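S-adenosylmethionine decarboxylase proenzyme (Aquifex aeolicus, PDB 2III) probably catalyses the pyruvoyl-dependent decarboxylation of S-adenosylmethionine to S-adenosylmethioninamine, the propylamine donor for spermidine and spermine synthesis. Local coordinates at residues A[25-30]-A[53-58]; A[29-34]-A[45-50]; A[38-43]-A[91-96]; A[66-71]-A[77-82]. One frame throughout, in Å; residues are numbered along the deposited sequence.

Interaction 1: A[25-30]-A[53-58]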
loop_
_atom_site.group_PDB
_atom_site.type_symbol
_atom_site.label_atom_id
_atom_site.label_comp_id
_atom_site.label_asym_id
_atom_site.label_seq_id
_atom_site.Cartn_x
_atom_site.Cartn_y
_atom_site.Cartn_z
ATOM N N GLU A 25 -5.266 18.191 5.595
ATOM C CA GLU A 25 -6.257 18.232 6.667
ATOM C C GLU A 25 -7.388 17.252 6.386
ATOM O O GLU A 25 -7.824 16.526 7.280
ATOM C CB GLU A 25 -6.850 19.640 6.802
ATOM C CG GLU A 25 -5.846 20.717 7.160
ATOM C CD GLU A 25 -4.674 20.756 6.196
ATOM O OE1 GLU A 25 -4.910 20.823 4.970
ATOM O OE2 GLU A 25 -3.517 20.720 6.668
ATOM N N ASP A 26 -7.864 17.248 5.141
ATOM C CA ASP A 26 -8.957 16.367 4.735
ATOM C C ASP A 26 -8.569 14.881 4.873
ATOM O O ASP A 26 -9.296 14.093 5.477
ATOM C CB ASP A 26 -9.356 16.641 3.275
ATOM C CG ASP A 26 -9.568 18.120 2.975
ATOM O OD1 ASP A 26 -10.504 18.725 3.539
ATOM O OD2 ASP A 26 -8.794 18.672 2.159
ATOM N N ILE A 27 -7.425 14.508 4.303
ATOM C CA ILE A 27 -6.961 13.120 4.344
ATOM C C ILE A 27 -6.742 12.651 5.776
ATOM O O ILE A 27 -7.140 11.539 6.141
ATOM C CB ILE A 27 -5.647 12.945 3.535
ATOM C CG1 ILE A 27 -5.905 13.273 2.068
ATOM C CG2 ILE A 27 -5.120 11.531 3.668
ATOM C CD1 ILE A 27 -7.068 12.529 1.481
ATOM N N ARG A 28 -6.121 13.513 6.578
ATOM C CA ARG A 28 -5.844 13.221 7.976
ATOM C C ARG A 28 -7.128 12.953 8.732
ATOM O O ARG A 28 -7.243 11.942 9.419
ATOM C CB ARG A 28 -5.087 14.388 8.614
ATOM C CG ARG A 28 -4.984 14.356 10.135
ATOM C CD ARG A 28 -3.812 15.218 10.597
ATOM N NE ARG A 28 -2.595 14.419 10.724
ATOM C CZ ARG A 28 -1.362 14.888 10.571
ATOM N NH1 ARG A 28 -1.166 16.166 10.272
ATOM N NH2 ARG A 28 -0.322 14.079 10.733
ATOM N N GLU A 29 -8.104 13.845 8.603
ATOM C CA GLU A 29 -9.370 13.639 9.296
ATOM C C GLU A 29 -9.992 12.332 8.839
ATOM O O GLU A 29 -10.454 11.533 9.651
ATOM C CB GLU A 29 -10.343 14.777 9.009
ATOM C CG GLU A 29 -10.318 15.883 10.038
ATOM C CD GLU A 29 -11.535 16.781 9.935
ATOM O OE1 GLU A 29 -12.668 16.258 10.033
ATOM O OE2 GLU A 29 -11.360 18.006 9.759
ATOM N N LEU A 30 -9.990 12.131 7.526
ATOM C CA LEU A 30 -10.549 10.941 6.905
ATOM C C LEU A 30 -9.951 9.642 7.453
ATOM O O LEU A 30 -10.678 8.769 7.931
ATOM C CB LEU A 30 -10.324 11.003 5.392
ATOM C CG LEU A 30 -10.862 9.845 4.549
ATOM C CD1 LEU A 30 -12.377 9.954 4.470
ATOM C CD2 LEU A 30 -10.254 9.893 3.153
ATOM N N HIS A 53 -2.310 20.996 -5.249
ATOM C CA HIS A 53 -3.259 20.331 -4.366
ATOM C C HIS A 53 -3.100 18.820 -4.444
ATOM O O HIS A 53 -2.317 18.303 -5.245
ATOM C CB HIS A 53 -4.695 20.727 -4.723
ATOM C CG HIS A 53 -5.002 20.661 -6.187
ATOM N ND1 HIS A 53 -4.730 19.549 -6.958
ATOM C CD2 HIS A 53 -5.597 21.553 -7.014
ATOM C CE1 HIS A 53 -5.147 19.759 -8.193
ATOM N NE2 HIS A 53 -5.678 20.967 -8.255
ATOM N N GLY A 54 -3.848 18.110 -3.608
ATOM C CA GLY A 54 -3.756 16.666 -3.605
ATOM C C GLY A 54 -2.813 16.259 -2.501
ATOM O O GLY A 54 -1.909 17.018 -2.155
ATOM N N ALA A 55 -3.004 15.061 -1.960
ATOM C CA ALA A 55 -2.168 14.598 -0.863
ATOM C C ALA A 55 -2.041 13.082 -0.749
ATOM O O ALA A 55 -2.839 12.325 -1.299
ATOM C CB ALA A 55 -2.715 15.167 0.467
ATOM N N THR A 56 -1.013 12.658 -0.029
ATOM C CA THR A 56 -0.772 11.252 0.239
ATOM C C THR A 56 -0.898 11.059 1.744
ATOM O O THR A 56 -0.561 11.949 2.533
ATOM C CB THR A 56 0.632 10.814 -0.197
ATOM O OG1 THR A 56 0.697 10.773 -1.627
ATOM C CG2 THR A 56 0.957 9.433 0.356
ATOM N N GLY A 57 -1.411 9.904 2.139
ATOM C CA GLY A 57 -1.562 9.605 3.547
ATOM C C GLY A 57 -1.331 8.123 3.731
ATOM O O GLY A 57 -1.882 7.316 2.981
ATOM N N VAL A 58 -0.496 7.757 4.696
ATOM C CA VAL A 58 -0.225 6.354 4.963
ATOM C C VAL A 58 -0.237 6.116 6.463
ATOM O O VAL A 58 0.291 6.916 7.235
ATOM C CB VAL A 58 1.142 5.917 4.406
ATOM C CG1 VAL A 58 2.251 6.674 5.110
ATOM C CG2 VAL A 58 1.325 4.410 4.592
#
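Ile27 reaches down from its helix onto the strand at Ala55 and Gly57, and the two arms of its branched side chain share the work. The contact is apolar throughout. CG1 comes to the methyl group of Ala55, with Ile27 CG1 and Ala55 CB 4.0 Å apart, while the other branch lies over backbone, Ile27 CG2 being 4.0 Å from Gly57 CA. The first torsion sets this division: at chi1 -63°, CG1 stands anti to the carbonyl carbon and CG2 anti to the backbone N, spreading the arms over Ala55 and Gly57, two residues apart along the strand. Gly57 matters for its lack of a side chain, since a beta carbon there would point at the helix and collide with Ile27 CG2; the helix can therefore come near, with the CA atoms of Ile27 and Gly57 6.5 Å apart. This is the helix-on-sheet packing of a two-layer alpha/beta sandwich, in which helix 24-37 lies against one face of the antiparallel sheet. As to polar groups, the backbone N of Ala55 is hydrogen-bonded to Thr70 OG1 of the adjoining strand. Asp26, the residue before Ile27 in the helix, forms the magnesium site with Asp19 and Asp22.

Interaction 2: A[29-34]-A[45-50]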
loop_
_atom_site.group_PDB
_atom_site.type_symbol
_atom_site.label_atom_id
_atom_site.label_comp_id
_atom_site.label_asym_id
_atom_site.label_seq_id
_atom_site.Cartn_x
_atom_site.Cartn_y
_atom_site.Cartn_z
ATOM N N GLU A 29 -8.104 13.845 8.603
ATOM C CA GLU A 29 -9.370 13.639 9.296
ATOM C C GLU A 29 -9.992 12.332 8.839
ATOM O O GLU A 29 -10.454 11.533 9.651
ATOM C CB GLU A 29 -10.343 14.777 9.009
ATOM C CG GLU A 29 -10.318 15.883 10.038
ATOM C CD GLU A 29 -11.535 16.781 9.935
ATOM O OE1 GLU A 29 -12.668 16.258 10.033
ATOM O OE2 GLU A 29 -11.360 18.006 9.759
ATOM N N LEU A 30 -9.990 12.131 7.526
ATOM C CA LEU A 30 -10.549 10.941 6.905
ATOM C C LEU A 30 -9.951 9.642 7.453
ATOM O O LEU A 30 -10.678 8.769 7.931
ATOM C CB LEU A 30 -10.324 11.003 5.392
ATOM C CG LEU A 30 -10.862 9.845 4.549
ATOM C CD1 LEU A 30 -12.377 9.954 4.470
ATOM C CD2 LEU A 30 -10.254 9.893 3.153
ATOM N N LEU A 31 -8.629 9.512 7.371
ATOM C CA LEU A 31 -7.953 8.304 7.842
ATOM C C LEU A 31 -8.006 8.136 9.363
ATOM O O LEU A 31 -8.050 7.007 9.863
ATOM C CB LEU A 31 -6.492 8.278 7.357
ATOM C CG LEU A 31 -6.227 8.213 5.846
ATOM C CD1 LEU A 31 -4.771 7.846 5.606
ATOM C CD2 LEU A 31 -7.126 7.177 5.194
ATOM N N GLU A 32 -7.984 9.242 10.106
ATOM C CA GLU A 32 -8.074 9.144 11.561
ATOM C C GLU A 32 -9.462 8.596 11.853
ATOM O O GLU A 32 -9.653 7.780 12.755
ATOM C CB GLU A 32 -7.946 10.518 12.233
ATOM C CG GLU A 32 -6.582 11.174 12.144
ATOM C CD GLU A 32 -6.503 12.455 12.968
ATOM O OE1 GLU A 32 -7.458 13.265 12.920
ATOM O OE2 GLU A 32 -5.479 12.658 13.658
ATOM N N GLY A 33 -10.431 9.059 11.069
ATOM C CA GLY A 33 -11.799 8.624 11.249
ATOM C C GLY A 33 -11.995 7.165 10.892
ATOM O O GLY A 33 -12.804 6.474 11.523
ATOM N N ALA A 34 -11.265 6.695 9.879
ATOM C CA ALA A 34 -11.391 5.309 9.456
ATOM C C ALA A 34 -10.828 4.401 10.543
ATOM O O ALA A 34 -11.476 3.444 10.969
ATOM C CB ALA A 34 -10.649 5.088 8.139
ATOM N N SER A 45 1.450 7.588 11.530
ATOM C CA SER A 45 0.770 8.064 10.335
ATOM C C SER A 45 1.584 9.187 9.697
ATOM O O SER A 45 2.148 10.037 10.392
ATOM C CB SER A 45 -0.640 8.558 10.684
ATOM O OG SER A 45 -0.599 9.704 11.516
ATOM N N HIS A 46 1.640 9.189 8.369
ATOM C CA HIS A 46 2.409 10.192 7.648
ATOM C C HIS A 46 1.660 10.743 6.452
ATOM O O HIS A 46 1.089 9.990 5.658
ATOM C CB HIS A 46 3.743 9.581 7.228
ATOM C CG HIS A 46 4.395 8.811 8.331
ATOM N ND1 HIS A 46 4.137 7.476 8.555
ATOM C CD2 HIS A 46 5.180 9.220 9.355
ATOM C CE1 HIS A 46 4.731 7.096 9.672
ATOM N NE2 HIS A 46 5.369 8.137 10.177
ATOM N N TYR A 47 1.670 12.069 6.341
ATOM C CA TYR A 47 0.978 12.763 5.269
ATOM C C TYR A 47 1.871 13.688 4.473
ATOM O O TYR A 47 2.903 14.150 4.956
ATOM C CB TYR A 47 -0.179 13.567 5.841
ATOM C CG TYR A 47 -1.121 12.732 6.666
ATOM C CD1 TYR A 47 -0.823 12.409 7.992
ATOM C CD2 TYR A 47 -2.296 12.230 6.109
ATOM C CE1 TYR A 47 -1.677 11.601 8.745
ATOM C CE2 TYR A 47 -3.154 11.422 6.847
ATOM C CZ TYR A 47 -2.841 11.110 8.162
ATOM O OH TYR A 47 -3.694 10.304 8.881
ATOM N N TYR A 48 1.466 13.957 3.238
ATOM C CA TYR A 48 2.219 14.854 2.383
ATOM C C TYR A 48 1.282 15.686 1.515
ATOM O O TYR A 48 0.353 15.163 0.911
ATOM C CB TYR A 48 3.182 14.076 1.489
ATOM C CG TYR A 48 4.136 14.991 0.763
ATOM C CD1 TYR A 48 5.162 15.644 1.447
ATOM C CD2 TYR A 48 3.986 15.245 -0.602
ATOM C CE1 TYR A 48 6.016 16.529 0.790
ATOM C CE2 TYR A 48 4.837 16.129 -1.268
ATOM C CZ TYR A 48 5.847 16.768 -0.565
ATOM O OH TYR A 48 6.682 17.643 -1.214
ATOM N N GLN A 49 1.536 16.988 1.467
ATOM C CA GLN A 49 0.732 17.913 0.677
ATOM C C GLN A 49 1.409 18.152 -0.664
ATOM O O GLN A 49 2.579 18.530 -0.716
ATOM C CB GLN A 49 0.584 19.244 1.426
ATOM C CG GLN A 49 -0.186 20.331 0.685
ATOM C CD GLN A 49 -1.624 19.945 0.395
ATOM O OE1 GLN A 49 -1.991 19.683 -0.752
ATOM N NE2 GLN A 49 -2.448 19.903 1.438
ATOM N N PHE A 50 0.682 17.911 -1.750
ATOM C CA PHE A 50 1.230 18.139 -3.083
ATOM C C PHE A 50 0.716 19.473 -3.597
ATOM O O PHE A 50 -0.330 19.955 -3.160
ATOM C CB PHE A 50 0.800 17.028 -4.049
ATOM C CG PHE A 50 1.500 15.715 -3.813
ATOM C CD1 PHE A 50 2.852 15.571 -4.108
ATOM C CD2 PHE A 50 0.813 14.628 -3.275
ATOM C CE1 PHE A 50 3.517 14.362 -3.864
ATOM C CE2 PHE A 50 1.471 13.414 -3.024
ATOM C CZ PHE A 50 2.825 13.284 -3.323
#
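The phenol ring of Tyr47 meets Leu31 of the helix obliquely, Leu31 CD1 lying 4.1 Å from Tyr47 CE2. Farther along, where the strand ends, one face of the Phe50 ring receives Tyr48 CD2, 3.4 Å above its plane and offset toward the rim, and Phe50 CD1 in turn lies in the plane of the Tyr48 ring at its edge. Leu31 and Tyr47 slide past each other in opposite directions, so that the base of Leu31 comes to the end of Tyr47 and its CD1 branch to a point partway along the ring. Tyr47 OH thus comes to 3.8 Å from Leu31 CB, and it is also 4.4 Å from Glu32 CG. With CG of Tyr47 anti to the carbonyl carbon (chi1 -55°), the ring extends from the strand to the helix, and its hydroxyl is buried by this contact and has no hydrogen-bonding partner in the model. The side chain of Glu32 also lies about 3 Å, nearest atoms, from a bound calcium ion. Tyr47 rests as well on Val24, Ile27 and Arg28, covering the outer flank of helix 24-37 from strand 42-49, while Leu31 continues inward to Val59 of strand 55-61 and Ile97 of helix 87-101.

Interaction 3: A[38-43]-A[91-96]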
loop_
_atom_site.group_PDB
_atom_site.type_symbol
_atom_site.label_atom_id
_atom_site.label_comp_id
_atom_site.label_asym_id
_atom_site.label_seq_id
_atom_site.Cartn_x
_atom_site.Cartn_y
_atom_site.Cartn_z
ATOM N N ALA A 38 -13.023 1.732 12.566
ATOM C CA ALA A 38 -12.705 0.312 12.387
ATOM C C ALA A 38 -12.058 -0.306 13.616
ATOM O O ALA A 38 -11.751 -1.499 13.632
ATOM C CB ALA A 38 -11.792 0.127 11.182
ATOM N N ASN A 39 -11.847 0.513 14.640
ATOM C CA ASN A 39 -11.231 0.062 15.876
ATOM C C ASN A 39 -9.845 -0.536 15.609
ATOM O O ASN A 39 -9.457 -1.551 16.200
ATOM C CB ASN A 39 -12.118 -0.977 16.567
ATOM C CG ASN A 39 -11.767 -1.151 18.031
ATOM O OD1 ASN A 39 -12.027 -2.199 18.625
ATOM N ND2 ASN A 39 -11.185 -0.116 18.626
ATOM N N LEU A 40 -9.108 0.091 14.701
ATOM C CA LEU A 40 -7.770 -0.369 14.373
ATOM C C LEU A 40 -6.781 0.376 15.249
ATOM O O LEU A 40 -7.048 1.493 15.686
ATOM C CB LEU A 40 -7.451 -0.104 12.900
ATOM C CG LEU A 40 -8.080 -1.029 11.858
ATOM C CD1 LEU A 40 -7.786 -0.506 10.459
ATOM C CD2 LEU A 40 -7.526 -2.432 12.027
ATOM N N THR A 41 -5.640 -0.247 15.510
ATOM C CA THR A 41 -4.619 0.383 16.328
ATOM C C THR A 41 -3.481 0.866 15.422
ATOM O O THR A 41 -2.940 0.119 14.598
ATOM C CB THR A 41 -4.107 -0.603 17.424
ATOM O OG1 THR A 41 -2.924 -0.076 18.042
ATOM C CG2 THR A 41 -3.834 -1.984 16.834
ATOM N N LYS A 42 -3.138 2.136 15.577
ATOM C CA LYS A 42 -2.106 2.761 14.772
ATOM C C LYS A 42 -0.716 2.734 15.389
ATOM O O LYS A 42 -0.555 2.838 16.604
ATOM C CB LYS A 42 -2.491 4.222 14.502
ATOM C CG LYS A 42 -1.422 5.028 13.784
ATOM C CD LYS A 42 -1.794 6.501 13.659
ATOM C CE LYS A 42 -1.710 7.219 14.994
ATOM N NZ LYS A 42 -1.905 8.689 14.838
ATOM N N ILE A 43 0.291 2.581 14.540
ATOM C CA ILE A 43 1.669 2.633 14.999
ATOM C C ILE A 43 2.042 4.102 14.794
ATOM O O ILE A 43 2.462 4.791 15.723
ATOM C CB ILE A 43 2.604 1.768 14.134
ATOM C CG1 ILE A 43 2.344 0.282 14.397
ATOM C CG2 ILE A 43 4.052 2.138 14.417
ATOM C CD1 ILE A 43 3.146 -0.641 13.497
ATOM N N TYR A 91 -12.726 -4.199 6.143
ATOM C CA TYR A 91 -13.965 -3.831 5.478
ATOM C C TYR A 91 -14.595 -2.586 6.087
ATOM O O TYR A 91 -15.049 -1.699 5.368
ATOM C CB TYR A 91 -14.958 -4.988 5.502
ATOM C CG TYR A 91 -14.600 -6.115 4.558
ATOM C CD1 TYR A 91 -13.900 -7.232 5.007
ATOM C CD2 TYR A 91 -14.968 -6.065 3.214
ATOM C CE1 TYR A 91 -13.587 -8.275 4.145
ATOM C CE2 TYR A 91 -14.650 -7.100 2.345
ATOM C CZ TYR A 91 -13.963 -8.203 2.815
ATOM O OH TYR A 91 -13.669 -9.242 1.955
ATOM N N ARG A 92 -14.615 -2.505 7.411
ATOM C CA ARG A 92 -15.185 -1.338 8.086
ATOM C C ARG A 92 -14.406 -0.069 7.718
ATOM O O ARG A 92 -14.997 0.971 7.434
ATOM C CB ARG A 92 -15.157 -1.551 9.604
ATOM C CG ARG A 92 -16.085 -2.663 10.085
ATOM C CD ARG A 92 -16.020 -2.827 11.591
ATOM N NE ARG A 92 -16.459 -1.628 12.307
ATOM C CZ ARG A 92 -17.684 -1.113 12.235
ATOM N NH1 ARG A 92 -17.989 -0.020 12.924
ATOM N NH2 ARG A 92 -18.605 -1.686 11.473
ATOM N N ALA A 93 -13.080 -0.166 7.709
ATOM C CA ALA A 93 -12.245 0.978 7.371
ATOM C C ALA A 93 -12.550 1.468 5.965
ATOM O O ALA A 93 -12.673 2.670 5.740
ATOM C CB ALA A 93 -10.771 0.615 7.489
HETATM N N MSE A 94 -12.680 0.539 5.023
HETATM C CA MSE A 94 -12.966 0.913 3.641
HETATM C C MSE A 94 -14.391 1.441 3.489
HETATM O O MSE A 94 -14.625 2.358 2.703
HETATM C CB MSE A 94 -12.744 -0.271 2.686
HETATM C CG MSE A 94 -12.909 0.097 1.205
HETATM SE SE MSE A 94 -11.642 1.475 0.608
HETATM C CE MSE A 94 -10.088 0.327 0.275
ATOM N N ASP A 95 -15.340 0.879 4.238
ATOM C CA ASP A 95 -16.733 1.343 4.164
ATOM C C ASP A 95 -16.803 2.783 4.660
ATOM O O ASP A 95 -17.524 3.621 4.102
ATOM C CB ASP A 95 -17.664 0.482 5.035
ATOM C CG ASP A 95 -17.831 -0.933 4.507
ATOM O OD1 ASP A 95 -17.577 -1.159 3.309
ATOM O OD2 ASP A 95 -18.234 -1.818 5.294
ATOM N N TYR A 96 -16.055 3.061 5.726
ATOM C CA TYR A 96 -16.021 4.397 6.302
ATOM C C TYR A 96 -15.448 5.381 5.283
ATOM O O TYR A 96 -16.087 6.371 4.935
ATOM C CB TYR A 96 -15.164 4.415 7.577
ATOM C CG TYR A 96 -15.072 5.788 8.203
ATOM C CD1 TYR A 96 -16.116 6.298 8.980
ATOM C CD2 TYR A 96 -13.966 6.603 7.974
ATOM C CE1 TYR A 96 -16.059 7.589 9.509
ATOM C CE2 TYR A 96 -13.899 7.892 8.496
ATOM C CZ TYR A 96 -14.947 8.377 9.263
ATOM O OH TYR A 96 -14.875 9.648 9.787
#
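Ala38 sits against the turn of helix 87-101 formed by Arg92 and Ala93, and Arg92 touches it with both base and bent-back end. The beta carbon of Arg92 makes the first touch, 4.1 Å from Ala38 CB and 4.2 Å from Ala38 CA. From there CG and CD run out extended (chi2 -180°), clear of Ala38, until a bend at chi3 (62°) returns the guanidinium to the end of the neighbouring helix, where NE lies near Ala38 CA and the group meets it obliquely. NE and NH1 are both hydrogen-bonded beside the contact, NH1 to the carbonyl O of Tyr37, whose ring makes a cation-pi contact with the group. A positive charge at the C-terminal end of helix 24-37 would probably interact favourably with the helix dipole. A Schellman motif, with Asn39 at positive phi, finishes that end. Beneath the arginine, two alanines pack closely: Ala38 CB is 3.7 Å from Ala93 N and 3.9 Å from Ala93 CB. Leu40 adds a looser touch, its CD1 4.4 Å from Ala93 CB. The contact joins that end of helix 24-37 to helix 87-101 above the sheet, where Ala93 lies on Val81 of strand 76-84 and Leu40 on Leu61 of strand 55-61.

Interaction 4: A[66-71]-A[77-82]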
loop_
_atom_site.group_PDB
_atom_site.type_symbol
_atom_site.label_atom_id
_atom_site.label_comp_id
_atom_site.label_asym_id
_atom_site.label_seq_id
_atom_site.Cartn_x
_atom_site.Cartn_y
_atom_site.Cartn_z
ATOM N N ILE A 66 -2.820 1.455 5.721
ATOM C CA ILE A 66 -3.928 2.101 5.036
ATOM C C ILE A 66 -3.263 3.244 4.288
ATOM O O ILE A 66 -2.470 3.987 4.862
ATOM C CB ILE A 66 -4.937 2.728 6.005
ATOM C CG1 ILE A 66 -5.620 1.643 6.836
ATOM C CG2 ILE A 66 -5.953 3.549 5.213
ATOM C CD1 ILE A 66 -6.716 2.174 7.758
ATOM N N SER A 67 -3.570 3.393 3.011
ATOM C CA SER A 67 -2.963 4.477 2.250
ATOM C C SER A 67 -3.984 5.135 1.341
ATOM O O SER A 67 -4.997 4.527 0.988
ATOM C CB SER A 67 -1.805 3.948 1.399
ATOM O OG SER A 67 -2.274 2.990 0.466
ATOM N N ILE A 68 -3.716 6.386 0.983
ATOM C CA ILE A 68 -4.576 7.132 0.077
ATOM C C ILE A 68 -3.764 8.186 -0.667
ATOM O O ILE A 68 -2.965 8.912 -0.079
ATOM C CB ILE A 68 -5.742 7.831 0.802
ATOM C CG1 ILE A 68 -6.626 8.537 -0.234
ATOM C CG2 ILE A 68 -5.209 8.812 1.818
ATOM C CD1 ILE A 68 -7.926 9.107 0.313
ATOM N N HIS A 69 -3.973 8.239 -1.974
ATOM C CA HIS A 69 -3.301 9.188 -2.848
ATOM C C HIS A 69 -4.457 9.883 -3.567
ATOM O O HIS A 69 -5.432 9.229 -3.954
ATOM C CB HIS A 69 -2.400 8.423 -3.823
ATOM C CG HIS A 69 -1.364 7.569 -3.147
ATOM N ND1 HIS A 69 -0.289 8.098 -2.463
ATOM C CD2 HIS A 69 -1.241 6.222 -3.053
ATOM C CE1 HIS A 69 0.452 7.115 -1.979
ATOM N NE2 HIS A 69 -0.102 5.967 -2.324
ATOM N N THR A 70 -4.377 11.200 -3.734
ATOM C CA THR A 70 -5.483 11.910 -4.369
ATOM C C THR A 70 -5.127 12.881 -5.486
ATOM O O THR A 70 -4.012 13.393 -5.560
ATOM C CB THR A 70 -6.311 12.680 -3.324
ATOM O OG1 THR A 70 -5.599 13.857 -2.924
ATOM C CG2 THR A 70 -6.556 11.811 -2.101
ATOM N N TRP A 71 -6.116 13.127 -6.341
ATOM C CA TRP A 71 -5.995 14.017 -7.488
ATOM C C TRP A 71 -7.294 14.795 -7.580
ATOM O O TRP A 71 -8.248 14.356 -8.223
ATOM C CB TRP A 71 -5.808 13.216 -8.779
ATOM C CG TRP A 71 -4.486 12.523 -8.890
ATOM C CD1 TRP A 71 -3.380 12.977 -9.545
ATOM C CD2 TRP A 71 -4.131 11.250 -8.328
ATOM N NE1 TRP A 71 -2.356 12.064 -9.429
ATOM C CE2 TRP A 71 -2.789 10.998 -8.688
ATOM C CE3 TRP A 71 -4.819 10.299 -7.558
ATOM C CZ2 TRP A 71 -2.113 9.827 -8.302
ATOM C CZ3 TRP A 71 -4.149 9.135 -7.176
ATOM C CH2 TRP A 71 -2.806 8.913 -7.550
ATOM N N ALA A 77 -9.413 9.392 -5.929
ATOM C CA ALA A 77 -8.666 8.995 -4.743
ATOM C C ALA A 77 -8.425 7.487 -4.831
ATOM O O ALA A 77 -9.351 6.718 -5.073
ATOM C CB ALA A 77 -9.458 9.331 -3.474
ATOM N N THR A 78 -7.178 7.067 -4.657
ATOM C CA THR A 78 -6.849 5.652 -4.692
ATOM C C THR A 78 -6.557 5.231 -3.261
ATOM O O THR A 78 -5.641 5.756 -2.612
ATOM C CB THR A 78 -5.644 5.387 -5.615
ATOM O OG1 THR A 78 -4.576 6.296 -5.303
ATOM C CG2 THR A 78 -6.067 5.574 -7.070
ATOM N N VAL A 79 -7.350 4.280 -2.778
ATOM C CA VAL A 79 -7.267 3.807 -1.401
ATOM C C VAL A 79 -6.840 2.351 -1.189
ATOM O O VAL A 79 -7.202 1.464 -1.956
ATOM C CB VAL A 79 -8.633 3.983 -0.715
ATOM C CG1 VAL A 79 -8.500 3.725 0.780
ATOM C CG2 VAL A 79 -9.191 5.387 -1.002
ATOM N N ASP A 80 -6.084 2.115 -0.123
ATOM C CA ASP A 80 -5.649 0.769 0.226
ATOM C C ASP A 80 -5.897 0.522 1.706
ATOM O O ASP A 80 -5.484 1.320 2.556
ATOM C CB ASP A 80 -4.147 0.573 -0.031
ATOM C CG ASP A 80 -3.808 0.427 -1.498
ATOM O OD1 ASP A 80 -3.192 -0.606 -1.852
ATOM O OD2 ASP A 80 -4.137 1.339 -2.291
ATOM N N VAL A 81 -6.577 -0.575 2.014
ATOM C CA VAL A 81 -6.807 -0.950 3.402
ATOM C C VAL A 81 -6.325 -2.382 3.523
ATOM O O VAL A 81 -6.975 -3.308 3.056
ATOM C CB VAL A 81 -8.284 -0.853 3.816
ATOM C CG1 VAL A 81 -8.459 -1.382 5.244
ATOM C CG2 VAL A 81 -8.732 0.599 3.766
ATOM N N TYR A 82 -5.166 -2.541 4.151
ATOM C CA TYR A 82 -4.513 -3.833 4.335
ATOM C C TYR A 82 -4.315 -4.107 5.831
ATOM O O TYR A 82 -3.505 -3.444 6.475
ATOM C CB TYR A 82 -3.160 -3.780 3.609
ATOM C CG TYR A 82 -2.316 -5.036 3.610
ATOM C CD1 TYR A 82 -1.089 -5.053 2.949
ATOM C CD2 TYR A 82 -2.730 -6.206 4.260
ATOM C CE1 TYR A 82 -0.289 -6.196 2.929
ATOM C CE2 TYR A 82 -1.933 -7.361 4.250
ATOM C CZ TYR A 82 -0.714 -7.346 3.582
ATOM O OH TYR A 82 0.102 -8.462 3.581
HETATM O O HOH W 1 -3.470 3.885 -2.124
#
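Ile68 and Val79 stand side by side at the apolar centre of this antiparallel hairpin, with Ile68 CG1 and Val79 CG2 4.1 Å apart. CG1 of Ile68 is anti to the backbone N (chi1 -177°), which carries CD1 along the face to Ala77 CB, also 4.1 Å away. Cutting Ile68 back to an alanine is likely to leave Val79 and Ala77 without this cover and to open a gap beneath the helices. Ile66 and Val81 pair farther along the same face. Ser67 with Asp80 and His69 with Thr78 form hydrogen-bonded pairs; Thr78 N reaches His69 O at 2.9 Å, nearly along the C=O axis. On the opposite face three bonds grip a water: it accepts from Ser67 OG (3.0 Å) and donates to Asp80 OD2 (2.6 Å) and to Thr78 O (2.9 Å). Asp80 is also held by His8 and by a salt bridge to Arg113 of the second subunit, while His69, the predicted proton acceptor in processing, bonds through NE2 to His65 of that subunit. Both helices cover the face of Ile68, helix 24-37 through Ile27 and Leu30, helix 87-101 through the selenomethionine at Met94, with strands 55-61 and 3-14 flanking.

How the interactions relate
Interactions 1 and 2 are successive turns of helix 24-37 on neighbouring strands, their centres about 4 Å apart. Interaction 4 continues the sheet: Ile68 N donates to Gly57 O (2.9 Å), and on the face away from the helices Thr56 OG1 lies 3.0 Å from His69 ND1, probably hydrogen-bonded, linking interaction 1 to the predicted processing residue. Leu31 of interaction 2 meets the hairpin too, Leu31 CD2 being 3.8 Å from Ile66 CG2. Interaction 3, centred about 16 Å from interaction 1, joins the two helices beyond; Leu40 CD1 is 4.0 Å from Ile66 CD1. The side chains of Ile66 and Leu40 are about 8 and 9 Å from that of Ser64, the predicted pyruvoyl precursor.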